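Local coordinates for nucleoside diphosphate kinase family protein (Babesia bovis, PDB 3JS9) that probably transfers the terminal phosphate of nucleoside triphosphates to nucleoside diphosphates, acting through a phosphohistidine intermediate with magnesium as cofactor, at residues M15-R23 against F72-C80; K31-K39 against A88-V96. All blocks are in the same frame, centred on the assembly; numbering follows the deposited sequence. Where two conformers were deposited one is given.

Interaction 1. Residues M15-R23 against F72-C80; sequences MVKPDGVQR and FISHGPVFC. With SO4 (sulfate ion), chain F; SO4 (sulfate ion), chain D; SO4 (sulfate ion), chain G.
The carbonyl oxygen of Phe79 receives two donors from the facing strand: Val16 N makes a hydrogen bond to Phe79 O of 2.8 Å, and Met15 CA adds a CA-H...O contact at 3.3 Å from that same Phe79 O. Phe79 N returns a bond to Val16 O (2.9 Å), which makes these two residues a hydrogen-bonded antiparallel pair, with Met15 and Cys80 the non-hydrogen-bonded pair beside it. Met15 runs fully extended as far as its sulfur, and that reach carries SD against Val78 CG2. On the face with Val16, the CB atoms of Val16 and Phe79 meet, but the Phe79 ring, its CG anti to the backbone N (chi1 -176°), leads off toward Ile26 and Leu30 of helix 26-36.

These are the two central strands of the ferredoxin-like sheet of the NDK family. Beyond them the two segments part, one into helix 18-22 and the other back toward helix 66-75, and Pro18 fills the fork. Its CD lies alongside Val78 CG1 (3.7 Å), and its CG sits over one face of the Phe72 ring while also reaching Phe72 O (3.5 Å). Pro18 CA approaches Pro77 O at 3.3 Å; the chain reaches Pro77 through a cis peptide, just after Gly76 has left the helix with positive phi. Further along, Val21 CG1 packs on Pro77 CG (3.8 Å), where Trp147 of the third subunit also packs.

Asp19 presents OD1 to the edge of the Phe72 ring, near its plane; OD2 is hydrogen-bonded to Ile121 N. Lys17, the N-cap of helix 18-22 and a predicted ATP-binding residue, runs out, extended beyond CG, to Asn120 OD1 and a sulfate that also engages Tyr57 and the predicted phosphohistidine, His123.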
ATOM      1  N   MET A  15       5.952  21.425   2.862  1.00 17.47           N
ATOM      2  CA  MET A  15       6.934  21.175   3.896  1.00 18.50           C
ATOM      3  C   MET A  15       6.475  20.156   4.951  1.00 18.88           C
ATOM      4  O   MET A  15       5.477  20.356   5.672  1.00 20.32           O
ATOM      5  CB  MET A  15       7.360  22.493   4.554  1.00 18.15           C
ATOM      6  CG  MET A  15       8.427  22.310   5.640  1.00 20.07           C
ATOM      7  SD  MET A  15       9.043  23.834   6.436  1.00 23.33           S
ATOM      8  CE  MET A  15       7.473  24.585   6.961  1.00 14.68           C
ATOM      9  N   VAL A  16       7.189  19.051   5.040  1.00 17.74           N
ATOM     10  CA  VAL A  16       6.926  18.116   6.115  1.00 16.96           C
ATOM     11  C   VAL A  16       7.496  18.763   7.374  1.00 17.57           C
ATOM     12  O   VAL A  16       8.697  19.081   7.419  1.00 17.86           O
ATOM     13  CB  VAL A  16       7.605  16.757   5.889  1.00 16.05           C
ATOM     14  CG1 VAL A  16       7.226  15.782   7.014  1.00 14.39           C
ATOM     15  CG2 VAL A  16       7.215  16.229   4.543  1.00 14.53           C
ATOM     16  N   LYS A  17       6.648  18.930   8.390  1.00 17.12           N
ATOM     17  CA  LYS A  17       7.032  19.641   9.594  1.00 16.91           C
ATOM     18  C   LYS A  17       7.603  18.638  10.585  1.00 17.23           C
ATOM     19  O   LYS A  17       7.542  17.424  10.341  1.00 16.97           O
ATOM     20  CB  LYS A  17       5.821  20.325  10.197  1.00 16.53           C
ATOM     21  CG  LYS A  17       5.158  21.404   9.358  1.00 18.46           C
ATOM     22  CD  LYS A  17       3.945  21.840  10.145  1.00 19.26           C
ATOM     23  CE  LYS A  17       2.994  22.683   9.373  1.00 20.13           C
ATOM     24  NZ  LYS A  17       1.884  22.976  10.347  1.00 19.18           N
ATOM     25  N   PRO A  18       8.137  19.131  11.727  1.00 17.21           N
ATOM     26  CA  PRO A  18       8.815  18.187  12.625  1.00 17.30           C
ATOM     27  C   PRO A  18       7.987  16.984  13.064  1.00 18.05           C
ATOM     28  O   PRO A  18       8.560  15.898  13.245  1.00 19.11           O
ATOM     29  CB  PRO A  18       9.199  19.062  13.828  1.00 17.02           C
ATOM     30  CG  PRO A  18       9.455  20.416  13.207  1.00 15.79           C
ATOM     31  CD  PRO A  18       8.403  20.541  12.102  1.00 16.70           C
ATOM     32  N   ASP A  19       6.677  17.158  13.273  1.00 17.80           N
ATOM     33  CA  ASP A  19       5.835  16.051  13.710  1.00 17.23           C
ATOM     34  C   ASP A  19       5.737  15.023  12.568  1.00 17.29           C
ATOM     35  O   ASP A  19       5.830  13.808  12.807  1.00 17.69           O
ATOM     36  CB  ASP A  19       4.458  16.538  14.216  1.00 17.28           C
ATOM     37  CG  ASP A  19       3.742  17.456  13.211  1.00 18.54           C
ATOM     38  OD1 ASP A  19       4.385  18.399  12.701  1.00 20.68           O
ATOM     39  OD2 ASP A  19       2.553  17.230  12.912  1.00 16.92           O
ATOM     40  N   GLY A  20       5.604  15.501  11.321  1.00 17.05           N
ATOM     41  CA  GLY A  20       5.696  14.612  10.147  1.00 16.13           C
ATOM     42  C   GLY A  20       6.977  13.766  10.170  1.00 16.49           C
ATOM     43  O   GLY A  20       6.949  12.536   9.952  1.00 16.64           O
ATOM     44  N   VAL A  21       8.106  14.409  10.473  1.00 15.18           N
ATOM     45  CA  VAL A  21       9.383  13.738  10.380  1.00 14.28           C
ATOM     46  C   VAL A  21       9.547  12.714  11.482  1.00 14.69           C
ATOM     47  O   VAL A  21       9.985  11.587  11.217  1.00 14.39           O
ATOM     48  CB  VAL A  21      10.569  14.724  10.387  1.00 14.54           C
ATOM     49  CG1 VAL A  21      11.909  13.975  10.519  1.00 12.33           C
ATOM     50  CG2 VAL A  21      10.537  15.635   9.120  1.00 12.94           C
ATOM     51  N   GLN A  22       9.174  13.094  12.705  1.00 14.97           N
ATOM     52  CA  GLN A  22       9.256  12.198  13.871  1.00 15.66           C
ATOM     53  C   GLN A  22       8.362  10.984  13.685  1.00 15.28           C
ATOM     54  O   GLN A  22       8.639   9.902  14.204  1.00 15.17           O
ATOM     55  CB  GLN A  22       8.864  12.923  15.176  1.00 15.85           C
ATOM     56  CG  GLN A  22       9.792  14.046  15.556  1.00 15.84           C
ATOM     57  CD  GLN A  22      11.006  13.577  16.360  1.00 16.74           C
ATOM     58  OE1 GLN A  22      11.115  12.407  16.771  1.00 18.55           O
ATOM     59  NE2 GLN A  22      11.922  14.500  16.600  1.00 13.79           N
ATOM     60  N   ARG A  23       7.286  11.159  12.943  1.00 14.57           N
ATOM     61  CA  ARG A  23       6.361  10.062  12.797  1.00 14.33           C
ATOM     62  C   ARG A  23       6.682   9.150  11.618  1.00 14.02           C
ATOM     63  O   ARG A  23       5.920   8.195  11.354  1.00 14.55           O
ATOM     64  CB  ARG A  23       4.917  10.582  12.754  1.00 14.49           C
ATOM     65  CG  ARG A  23       4.407  11.014  14.145  1.00 15.49           C
ATOM     66  CD  ARG A  23       3.017  11.667  14.091  1.00 15.10           C
ATOM     67  NE  ARG A  23       1.971  10.691  13.776  1.00 14.51           N
ATOM     68  CZ  ARG A  23       0.743  11.014  13.369  1.00 13.49           C
ATOM     69  NH1 ARG A  23       0.369  12.289  13.235  1.00  9.42           N
ATOM     70  NH2 ARG A  23      -0.134  10.055  13.146  1.00 13.67           N
ATOM     71  N   PHE A  72       9.114  25.844  17.418  1.00 34.68           N
ATOM     72  CA  PHE A  72       8.752  24.482  17.121  1.00 33.80           C
ATOM     73  C   PHE A  72       9.340  24.068  15.766  1.00 33.61           C
ATOM     74  O   PHE A  72       9.895  22.962  15.599  1.00 32.97           O
ATOM     75  CB  PHE A  72       7.226  24.364  17.128  1.00 33.35           C
ATOM     76  CG  PHE A  72       6.726  23.046  16.655  1.00 32.35           C
ATOM     77  CD1 PHE A  72       6.879  21.906  17.443  1.00 30.86           C
ATOM     78  CD2 PHE A  72       6.110  22.936  15.408  1.00 29.70           C
ATOM     79  CE1 PHE A  72       6.418  20.683  16.981  1.00 31.48           C
ATOM     80  CE2 PHE A  72       5.643  21.723  14.953  1.00 28.54           C
ATOM     81  CZ  PHE A  72       5.793  20.596  15.728  1.00 29.43           C
ATOM     82  N   ILE A  73       9.231  24.971  14.799  1.00 33.35           N
ATOM     83  CA  ILE A  73       9.754  24.686  13.473  1.00 33.29           C
ATOM     84  C   ILE A  73      11.265  24.840  13.319  1.00 32.63           C
ATOM     85  O   ILE A  73      11.908  24.008  12.686  1.00 32.41           O
ATOM     86  CB  ILE A  73       8.955  25.388  12.409  1.00 33.42           C
ATOM     87  CG1 ILE A  73       7.614  24.655  12.357  1.00 35.40           C
ATOM     88  CG2 ILE A  73       9.659  25.257  11.063  1.00 32.23           C
ATOM     89  CD1 ILE A  73       6.526  25.459  11.855  1.00 39.19           C
ATOM     90  N   SER A  74      11.838  25.871  13.934  1.00 32.07           N
ATOM     91  CA  SER A  74      13.278  26.070  13.859  1.00 31.24           C
ATOM     92  C   SER A  74      14.028  24.960  14.613  1.00 30.03           C
ATOM     93  O   SER A  74      15.143  24.574  14.218  1.00 30.09           O
ATOM     94  CB  SER A  74      13.672  27.482  14.335  1.00 31.67           C
ATOM     95  OG  SER A  74      13.621  27.591  15.749  1.00 33.74           O
ATOM     96  N   HIS A  75      13.417  24.408  15.662  1.00 28.16           N
ATOM     97  CA  HIS A  75      14.048  23.258  16.309  1.00 27.34           C
ATOM     98  C   HIS A  75      14.191  22.106  15.316  1.00 25.96           C
ATOM     99  O   HIS A  75      15.128  21.303  15.436  1.00 26.46           O
ATOM    100  CB  HIS A  75      13.324  22.814  17.577  1.00 27.75           C
ATOM    101  CG  HIS A  75      13.974  21.651  18.263  1.00 30.10           C
ATOM    102  ND1 HIS A  75      15.250  21.713  18.785  1.00 33.36           N
ATOM    103  CD2 HIS A  75      13.527  20.393  18.515  1.00 31.31           C
ATOM    104  CE1 HIS A  75      15.562  20.548  19.331  1.00 33.62           C
ATOM    105  NE2 HIS A  75      14.534  19.728  19.180  1.00 34.04           N
ATOM    106  N   GLY A  76      13.249  22.040  14.363  1.00 23.53           N
ATOM    107  CA  GLY A  76      13.263  21.101  13.257  1.00 21.15           C
ATOM    108  C   GLY A  76      13.234  19.657  13.688  1.00 20.27           C
ATOM    109  O   GLY A  76      12.812  19.331  14.828  1.00 20.98           O
ATOM    110  N   PRO A  77      13.650  18.761  12.794  1.00 19.06           N
ATOM    111  CA  PRO A  77      14.008  18.980  11.402  1.00 18.82           C
ATOM    112  C   PRO A  77      12.751  19.114  10.524  1.00 18.41           C
ATOM    113  O   PRO A  77      11.642  18.802  10.990  1.00 18.88           O
ATOM    114  CB  PRO A  77      14.746  17.694  11.045  1.00 19.06           C
ATOM    115  CG  PRO A  77      14.166  16.689  11.938  1.00 19.33           C
ATOM    116  CD  PRO A  77      13.801  17.352  13.191  1.00 18.56           C
ATOM    117  N   VAL A  78      12.913  19.583   9.290  1.00 17.02           N
ATOM    118  CA  VAL A  78      11.799  19.660   8.351  1.00 16.32           C
ATOM    119  C   VAL A  78      12.215  19.096   7.015  1.00 16.24           C
ATOM    120  O   VAL A  78      13.405  19.010   6.738  1.00 16.28           O
ATOM    121  CB  VAL A  78      11.245  21.129   8.183  1.00 16.72           C
ATOM    122  CG1 VAL A  78      10.840  21.700   9.540  1.00 13.99           C
ATOM    123  CG2 VAL A  78      12.267  22.052   7.471  1.00 15.97           C
ATOM    124  N   PHE A  79      11.251  18.715   6.172  1.00 16.43           N
ATOM    125  CA  PHE A  79      11.593  18.299   4.819  1.00 16.59           C
ATOM    126  C   PHE A  79      10.910  19.204   3.823  1.00 17.25           C
ATOM    127  O   PHE A  79       9.682  19.288   3.810  1.00 18.21           O
ATOM    128  CB  PHE A  79      11.267  16.824   4.599  1.00 16.89           C
ATOM    129  CG  PHE A  79      11.683  16.296   3.245  1.00 17.16           C
ATOM    130  CD1 PHE A  79      10.812  16.346   2.173  1.00 16.36           C
ATOM    131  CD2 PHE A  79      12.934  15.711   3.063  1.00 16.86           C
ATOM    132  CE1 PHE A  79      11.196  15.856   0.935  1.00 19.99           C
ATOM    133  CE2 PHE A  79      13.321  15.216   1.816  1.00 15.58           C
ATOM    134  CZ  PHE A  79      12.472  15.294   0.761  1.00 15.68           C
ATOM    135  N   CYS A  80      11.714  19.884   2.997  1.00 17.56           N
ATOM    136  CA  CYS A  80      11.263  20.951   2.098  1.00 17.38           C
ATOM    137  C   CYS A  80      11.145  20.456   0.687  1.00 18.31           C
ATOM    138  O   CYS A  80      12.032  19.739   0.223  1.00 19.27           O
ATOM    139  CB  CYS A  80      12.272  22.101   2.075  1.00 17.07           C
ATOM    140  SG  CYS A  80      12.844  22.705   3.693  1.00 17.78           S
TER
HETATM  141  S   SO4 F 151       2.593   6.900  13.854  1.00109.27           S
HETATM  142  O1  SO4 F 151       1.687   7.946  14.319  1.00108.32           O
HETATM  143  O2  SO4 F 151       3.295   7.395  12.667  1.00107.83           O
HETATM  144  O3  SO4 F 151       3.555   6.516  14.898  1.00107.67           O
HETATM  145  O4  SO4 F 151       1.789   5.732  13.493  1.00108.54           O
HETATM  146  S   SO4 D 149      17.665  24.491  18.119  1.00 92.30           S
HETATM  147  O1  SO4 D 149      16.284  24.705  18.559  1.00 93.22           O
HETATM  148  O2  SO4 D 149      17.771  25.036  16.768  1.00 91.22           O
HETATM  149  O3  SO4 D 149      18.588  25.163  19.029  1.00 92.77           O
HETATM  150  O4  SO4 D 149      18.011  23.068  18.171  1.00 92.67           O
HETATM  151  S   SO4 G 152       1.151  25.945   8.394  1.00 60.59           S
HETATM  152  O1  SO4 G 152       0.463  25.674   7.123  1.00 60.29           O
HETATM  153  O2  SO4 G 152       0.685  27.218   8.892  1.00 62.06           O
HETATM  154  O3  SO4 G 152       2.622  26.013   8.359  1.00 60.65           O
HETATM  155  O4  SO4 G 152       0.745  24.872   9.264  1.00 62.46           O
HETATM  156  O   HOH W   1      12.984  17.050  16.522  1.00 17.93           O

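Interaction 2. Residues K31-K39 against A88-V96; sequences KRFEMKGLK and AIKIGRNLV. With SO4 (sulfate ion), chain E.
Helices 26-36 and 88-96, which cover one face of the ferredoxin-like sheet of the NDK fold, meet through Phe33, Lys36 and the following Leu38 on one side and Ile91, Gly92 and Leu95 on the other. Their segments cross at 130° with axes 10.9 Å apart, a spacing filled by apolar side chains and the hydrocarbon part of a lysine.

At the centre, Leu95 sets its CD1 methyl almost squarely over the Phe33 ring, 3.6 Å from the centroid and 6° off the ring normal, a clear CH-pi contact. The edge of the same ring is met by Gly92, whose CA is 3.7 Å from Phe33 CE1; because glycine has no side chain, the ring edge comes right up to the backbone of helix 88-96. Val96 CG2 touches the edge more distantly, and Phe33 is also stacked with Trp83 of the sheet.

Lys36 contributes its hydrocarbon chain. Its CB lies 3.9 Å from Leu95 CD1, and a bend about the CB-CG bond (chi2 67°) then carries the far end along the other helix, with Lys36 CE 3.7 Å from Ile91 CG2. The first helix ends in a Schellman motif at Gly37, and the turn delivers Leu38, which slides past Ile91 so that Leu38 CD1 lies 3.7 Å from Ile91 CG2.

Polar groups meet through water at the margins: one water accepts from Arg32 NH2 and donates to Leu95 O, another accepts from Lys36 NZ and Asn94 ND2. Arg32 is also bound in salt bridges to Glu28 and Asp112, while Lys36 NZ bonds to Gly111 O of the fourth subunit. The direct contact is therefore held by dispersion and shape, and the probably charged ammonium group of Lys36, on a buried residue, finds its polar partners at the subunit boundary.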
ATOM      1  N   LYS A  31       5.619  10.678  -1.828  1.00 16.82           N
ATOM      2  CA  LYS A  31       5.018   9.712  -2.735  1.00 17.05           C
ATOM      3  C   LYS A  31       3.604  10.152  -3.166  1.00 17.19           C
ATOM      4  O   LYS A  31       3.224  10.002  -4.339  1.00 17.02           O
ATOM      5  CB  LYS A  31       5.029   8.359  -2.044  1.00 17.32           C
ATOM      6  CG  LYS A  31       4.404   7.177  -2.815  1.00 20.22           C
ATOM      7  CD  LYS A  31       4.740   5.871  -2.039  1.00 25.79           C
ATOM      8  CE  LYS A  31       3.707   4.727  -2.280  1.00 29.46           C
ATOM      9  NZ  LYS A  31       3.861   4.152  -3.656  1.00 28.67           N
ATOM     10  N   ARG A  32       2.835  10.736  -2.244  1.00 16.76           N
ATOM     11  CA  ARG A  32       1.489  11.193  -2.610  1.00 16.62           C
ATOM     12  C   ARG A  32       1.574  12.318  -3.599  1.00 17.24           C
ATOM     13  O   ARG A  32       0.791  12.346  -4.551  1.00 19.66           O
ATOM     14  CB  ARG A  32       0.667  11.633  -1.394  1.00 16.96           C
ATOM     15  CG  ARG A  32       0.098  10.477  -0.580  1.00 13.92           C
ATOM     16  CD  ARG A  32      -0.383  10.959   0.744  1.00 13.09           C
ATOM     17  NE  ARG A  32      -0.808   9.849   1.576  1.00 13.19           N
ATOM     18  CZ  ARG A  32      -2.036   9.705   2.082  1.00 11.51           C
ATOM     19  NH1 ARG A  32      -2.288   8.652   2.840  1.00  6.65           N
ATOM     20  NH2 ARG A  32      -2.977  10.636   1.888  1.00  5.97           N
ATOM     21  N   PHE A  33       2.523  13.233  -3.426  1.00 16.62           N
ATOM     22  CA  PHE A  33       2.710  14.280  -4.433  1.00 16.69           C
ATOM     23  C   PHE A  33       3.211  13.745  -5.786  1.00 17.03           C
ATOM     24  O   PHE A  33       2.747  14.187  -6.852  1.00 16.51           O
ATOM     25  CB  PHE A  33       3.579  15.417  -3.891  1.00 16.41           C
ATOM     26  CG  PHE A  33       2.782  16.446  -3.115  1.00 18.18           C
ATOM     27  CD1 PHE A  33       2.243  17.552  -3.756  1.00 18.05           C
ATOM     28  CD2 PHE A  33       2.495  16.250  -1.762  1.00 18.49           C
ATOM     29  CE1 PHE A  33       1.492  18.465  -3.058  1.00 19.27           C
ATOM     30  CE2 PHE A  33       1.738  17.161  -1.046  1.00 17.36           C
ATOM     31  CZ  PHE A  33       1.230  18.256  -1.689  1.00 20.93           C
ATOM     32  N   GLU A  34       4.135  12.783  -5.727  1.00 16.67           N
ATOM     33  CA  GLU A  34       4.697  12.170  -6.906  1.00 16.59           C
ATOM     34  C   GLU A  34       3.602  11.427  -7.681  1.00 16.68           C
ATOM     35  O   GLU A  34       3.513  11.594  -8.900  1.00 16.50           O
ATOM     36  CB  GLU A  34       5.856  11.247  -6.499  1.00 16.70           C
ATOM     37  CG  GLU A  34       6.966  11.017  -7.506  1.00 15.91           C
ATOM     38  CD  GLU A  34       8.130  10.220  -6.875  1.00 19.24           C
ATOM     39  OE1 GLU A  34       7.981   9.730  -5.722  1.00 19.66           O
ATOM     40  OE2 GLU A  34       9.194  10.059  -7.531  1.00 20.15           O
ATOM     41  N   MET A  35       2.765  10.637  -6.987  1.00 16.85           N
ATOM     42  CA  MET A  35       1.727   9.901  -7.716  0.50 16.71           C
ATOM     43  C   MET A  35       0.694  10.845  -8.328  1.00 17.24           C
ATOM     44  O   MET A  35       0.146  10.517  -9.365  1.00 17.46           O
ATOM     45  CB  MET A  35       1.042   8.860  -6.839  0.50 16.57           C
ATOM     46  CG  MET A  35       1.968   7.792  -6.322  0.50 15.75           C
ATOM     47  SD  MET A  35       2.589   6.786  -7.660  0.50 17.17           S
ATOM     48  CE  MET A  35       4.095   7.689  -8.061  0.50 17.30           C
ATOM     49  N   LYS A  36       0.463  12.013  -7.717  1.00 17.00           N
ATOM     50  CA  LYS A  36      -0.505  12.955  -8.207  1.00 17.20           C
ATOM     51  C   LYS A  36      -0.106  13.484  -9.556  1.00 17.86           C
ATOM     52  O   LYS A  36      -0.970  13.859 -10.355  1.00 17.91           O
ATOM     53  CB  LYS A  36      -0.650  14.122  -7.232  1.00 17.67           C
ATOM     54  CG  LYS A  36      -1.623  15.199  -7.674  1.00 17.09           C
ATOM     55  CD  LYS A  36      -3.118  14.689  -7.693  1.00 15.75           C
ATOM     56  CE  LYS A  36      -4.111  15.833  -7.889  1.00 12.33           C
ATOM     57  NZ  LYS A  36      -5.535  15.372  -7.944  1.00 13.06           N
ATOM     58  N   GLY A  37       1.202  13.548  -9.794  1.00 17.95           N
ATOM     59  CA  GLY A  37       1.713  13.886 -11.113  1.00 18.04           C
ATOM     60  C   GLY A  37       2.303  15.270 -11.217  1.00 18.87           C
ATOM     61  O   GLY A  37       2.723  15.689 -12.307  1.00 19.99           O
ATOM     62  N   LEU A  38       2.326  16.007 -10.113  1.00 18.26           N
ATOM     63  CA  LEU A  38       3.056  17.262 -10.100  1.00 18.12           C
ATOM     64  C   LEU A  38       4.509  16.899 -10.302  1.00 17.95           C
ATOM     65  O   LEU A  38       4.930  15.800  -9.950  1.00 19.47           O
ATOM     66  CB  LEU A  38       2.852  18.023  -8.784  1.00 17.90           C
ATOM     67  CG  LEU A  38       1.397  18.437  -8.514  1.00 17.69           C
ATOM     68  CD1 LEU A  38       1.316  19.244  -7.192  1.00 17.46           C
ATOM     69  CD2 LEU A  38       0.795  19.203  -9.724  1.00 13.97           C
ATOM     70  N   LYS A  39       5.269  17.802 -10.890  1.00 17.21           N
ATOM     71  CA  LYS A  39       6.663  17.544 -11.189  1.00 16.60           C
ATOM     72  C   LYS A  39       7.521  18.083 -10.065  1.00 16.17           C
ATOM     73  O   LYS A  39       7.368  19.243  -9.666  1.00 15.60           O
ATOM     74  CB  LYS A  39       7.049  18.159 -12.555  1.00 16.26           C
ATOM     75  CG  LYS A  39       8.535  18.145 -12.769  1.00 17.24           C
ATOM     76  CD  LYS A  39       8.958  18.212 -14.189  1.00 18.73           C
ATOM     77  CE  LYS A  39       9.104  19.654 -14.640  1.00 20.36           C
ATOM     78  NZ  LYS A  39       9.985  19.739 -15.827  1.00 19.13           N
ATOM     79  N   ALA A  88      -1.005  23.793  -9.245  1.00 19.96           N
ATOM     80  CA  ALA A  88      -0.252  23.113  -8.220  1.00 20.44           C
ATOM     81  C   ALA A  88      -0.661  23.553  -6.796  1.00 20.46           C
ATOM     82  O   ALA A  88      -0.759  22.734  -5.899  1.00 20.02           O
ATOM     83  CB  ALA A  88       1.247  23.323  -8.447  1.00 20.46           C
ATOM     84  N   ILE A  89      -0.901  24.851  -6.602  1.00 20.85           N
ATOM     85  CA  ILE A  89      -1.140  25.383  -5.267  1.00 21.15           C
ATOM     86  C   ILE A  89      -2.426  24.807  -4.679  1.00 20.96           C
ATOM     87  O   ILE A  89      -2.423  24.338  -3.525  1.00 20.47           O
ATOM     88  CB  ILE A  89      -1.132  26.931  -5.253  1.00 21.85           C
ATOM     89  CG1 ILE A  89       0.266  27.449  -5.630  1.00 20.85           C
ATOM     90  CG2 ILE A  89      -1.490  27.457  -3.894  1.00 21.28           C
ATOM     91  CD1 ILE A  89       0.242  28.849  -6.230  1.00 21.69           C
ATOM     92  N   LYS A  90      -3.492  24.795  -5.490  1.00 20.22           N
ATOM     93  CA  LYS A  90      -4.776  24.216  -5.103  1.00 20.07           C
ATOM     94  C   LYS A  90      -4.681  22.687  -4.920  1.00 20.32           C
ATOM     95  O   LYS A  90      -5.287  22.116  -4.002  1.00 19.76           O
ATOM     96  CB  LYS A  90      -5.837  24.581  -6.125  1.00 20.55           C
ATOM     97  CG  LYS A  90      -7.215  24.075  -5.832  1.00 22.00           C
ATOM     98  CD  LYS A  90      -8.268  24.772  -6.697  1.00 25.32           C
ATOM     99  CE  LYS A  90      -9.616  24.004  -6.563  1.00 29.70           C
ATOM    100  NZ  LYS A  90     -10.840  24.772  -6.975  1.00 30.59           N
ATOM    101  N   ILE A  91      -3.896  22.031  -5.778  1.00 20.23           N
ATOM    102  CA  ILE A  91      -3.681  20.598  -5.661  1.00 19.52           C
ATOM    103  C   ILE A  91      -2.958  20.240  -4.366  1.00 20.22           C
ATOM    104  O   ILE A  91      -3.323  19.248  -3.697  1.00 20.36           O
ATOM    105  CB  ILE A  91      -2.935  20.073  -6.869  1.00 19.75           C
ATOM    106  CG1 ILE A  91      -3.903  19.991  -8.058  1.00 19.89           C
ATOM    107  CG2 ILE A  91      -2.271  18.751  -6.552  1.00 16.82           C
ATOM    108  CD1 ILE A  91      -3.219  19.747  -9.344  1.00 20.38           C
ATOM    109  N   GLY A  92      -1.970  21.056  -3.984  1.00 19.88           N
ATOM    110  CA  GLY A  92      -1.271  20.841  -2.723  1.00 20.31           C
ATOM    111  C   GLY A  92      -2.225  20.891  -1.541  1.00 20.84           C
ATOM    112  O   GLY A  92      -2.171  20.034  -0.637  1.00 20.71           O
ATOM    113  N   ARG A  93      -3.110  21.891  -1.557  1.00 21.55           N
ATOM    114  CA  ARG A  93      -4.134  22.083  -0.526  1.00 21.72           C
ATOM    115  C   ARG A  93      -5.059  20.908  -0.519  1.00 21.43           C
ATOM    116  O   ARG A  93      -5.332  20.363   0.545  1.00 22.56           O
ATOM    117  CB  ARG A  93      -4.901  23.394  -0.715  1.00 22.53           C
ATOM    118  CG  ARG A  93      -4.158  24.638  -0.166  1.00 26.54           C
ATOM    119  CD  ARG A  93      -4.613  25.992  -0.794  1.00 34.19           C
ATOM    120  NE  ARG A  93      -5.999  25.976  -1.281  1.00 39.85           N
ATOM    121  CZ  ARG A  93      -6.444  26.648  -2.351  1.00 42.01           C
ATOM    122  NH1 ARG A  93      -7.723  26.532  -2.717  1.00 42.80           N
ATOM    123  NH2 ARG A  93      -5.632  27.433  -3.064  1.00 40.09           N
ATOM    124  N   ASN A  94      -5.486  20.452  -1.691  1.00 20.77           N
ATOM    125  CA  ASN A  94      -6.316  19.242  -1.773  1.00 20.78           C
ATOM    126  C   ASN A  94      -5.686  17.968  -1.209  1.00 21.26           C
ATOM    127  O   ASN A  94      -6.390  17.108  -0.663  1.00 21.64           O
ATOM    128  CB  ASN A  94      -6.705  18.959  -3.219  1.00 20.04           C
ATOM    129  CG  ASN A  94      -7.642  20.005  -3.780  1.00 20.93           C
ATOM    130  OD1 ASN A  94      -8.180  20.841  -3.032  1.00 19.95           O
ATOM    131  ND2 ASN A  94      -7.857  19.963  -5.100  1.00 18.90           N
ATOM    132  N   LEU A  95      -4.376  17.816  -1.371  1.00 21.17           N
ATOM    133  CA  LEU A  95      -3.758  16.586  -0.969  1.00 21.76           C
ATOM    134  C   LEU A  95      -3.558  16.576   0.540  1.00 22.46           C
ATOM    135  O   LEU A  95      -3.669  15.527   1.201  1.00 22.81           O
ATOM    136  CB  LEU A  95      -2.425  16.374  -1.703  1.00 21.77           C
ATOM    137  CG  LEU A  95      -2.349  16.149  -3.214  1.00 22.02           C
ATOM    138  CD1 LEU A  95      -0.932  15.603  -3.600  1.00 20.15           C
ATOM    139  CD2 LEU A  95      -3.496  15.239  -3.766  1.00 20.02           C
ATOM    140  N   VAL A  96      -3.282  17.760   1.071  1.00 22.51           N
ATOM    141  CA  VAL A  96      -2.972  17.955   2.478  1.00 22.92           C
ATOM    142  C   VAL A  96      -4.248  17.960   3.347  1.00 23.46           C
ATOM    143  O   VAL A  96      -4.280  17.364   4.428  1.00 23.74           O
ATOM    144  CB  VAL A  96      -2.137  19.264   2.620  1.00 23.18           C
ATOM    145  CG1 VAL A  96      -2.247  19.886   4.002  1.00 24.04           C
ATOM    146  CG2 VAL A  96      -0.673  19.032   2.191  1.00 21.71           C
TER
HETATM  147  S   SO4 E 150       7.259  17.901 -17.677  1.00 58.26           S
HETATM  148  O1  SO4 E 150       8.338  17.138 -17.059  1.00 60.57           O
HETATM  149  O2  SO4 E 150       7.400  17.770 -19.131  1.00 59.06           O
HETATM  150  O3  SO4 E 150       7.441  19.304 -17.321  1.00 58.39           O
HETATM  151  O4  SO4 E 150       5.986  17.374 -17.170  1.00 53.89           O
HETATM  152  O   HOH W   2      -2.853  12.758   0.074  1.00 13.50           O
HETATM  153  O   HOH W   3      -7.107  17.279  -6.732  1.00 21.92           O

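From the N terminus, strand 10-16 and helix 18-22 supply the first half of interaction 1, and helix 26-36 follows with the first half of interaction 2. The chain then passes through strand 39-46 and the helices beyond it before residues 72-80 return to close the loop of interaction 1. Strand 78-85 leads on to helix 88-96, which closes interaction 2. The two closures therefore cross, their segments alternating along the sequence. Interaction 1 joins the two central strands and, at one end of each, helix 18-22 and the end of helix 66-75; interaction 2 pairs two helices that cover one face of that sheet. Their centres lie 19 Å apart, and both touch the third subunit.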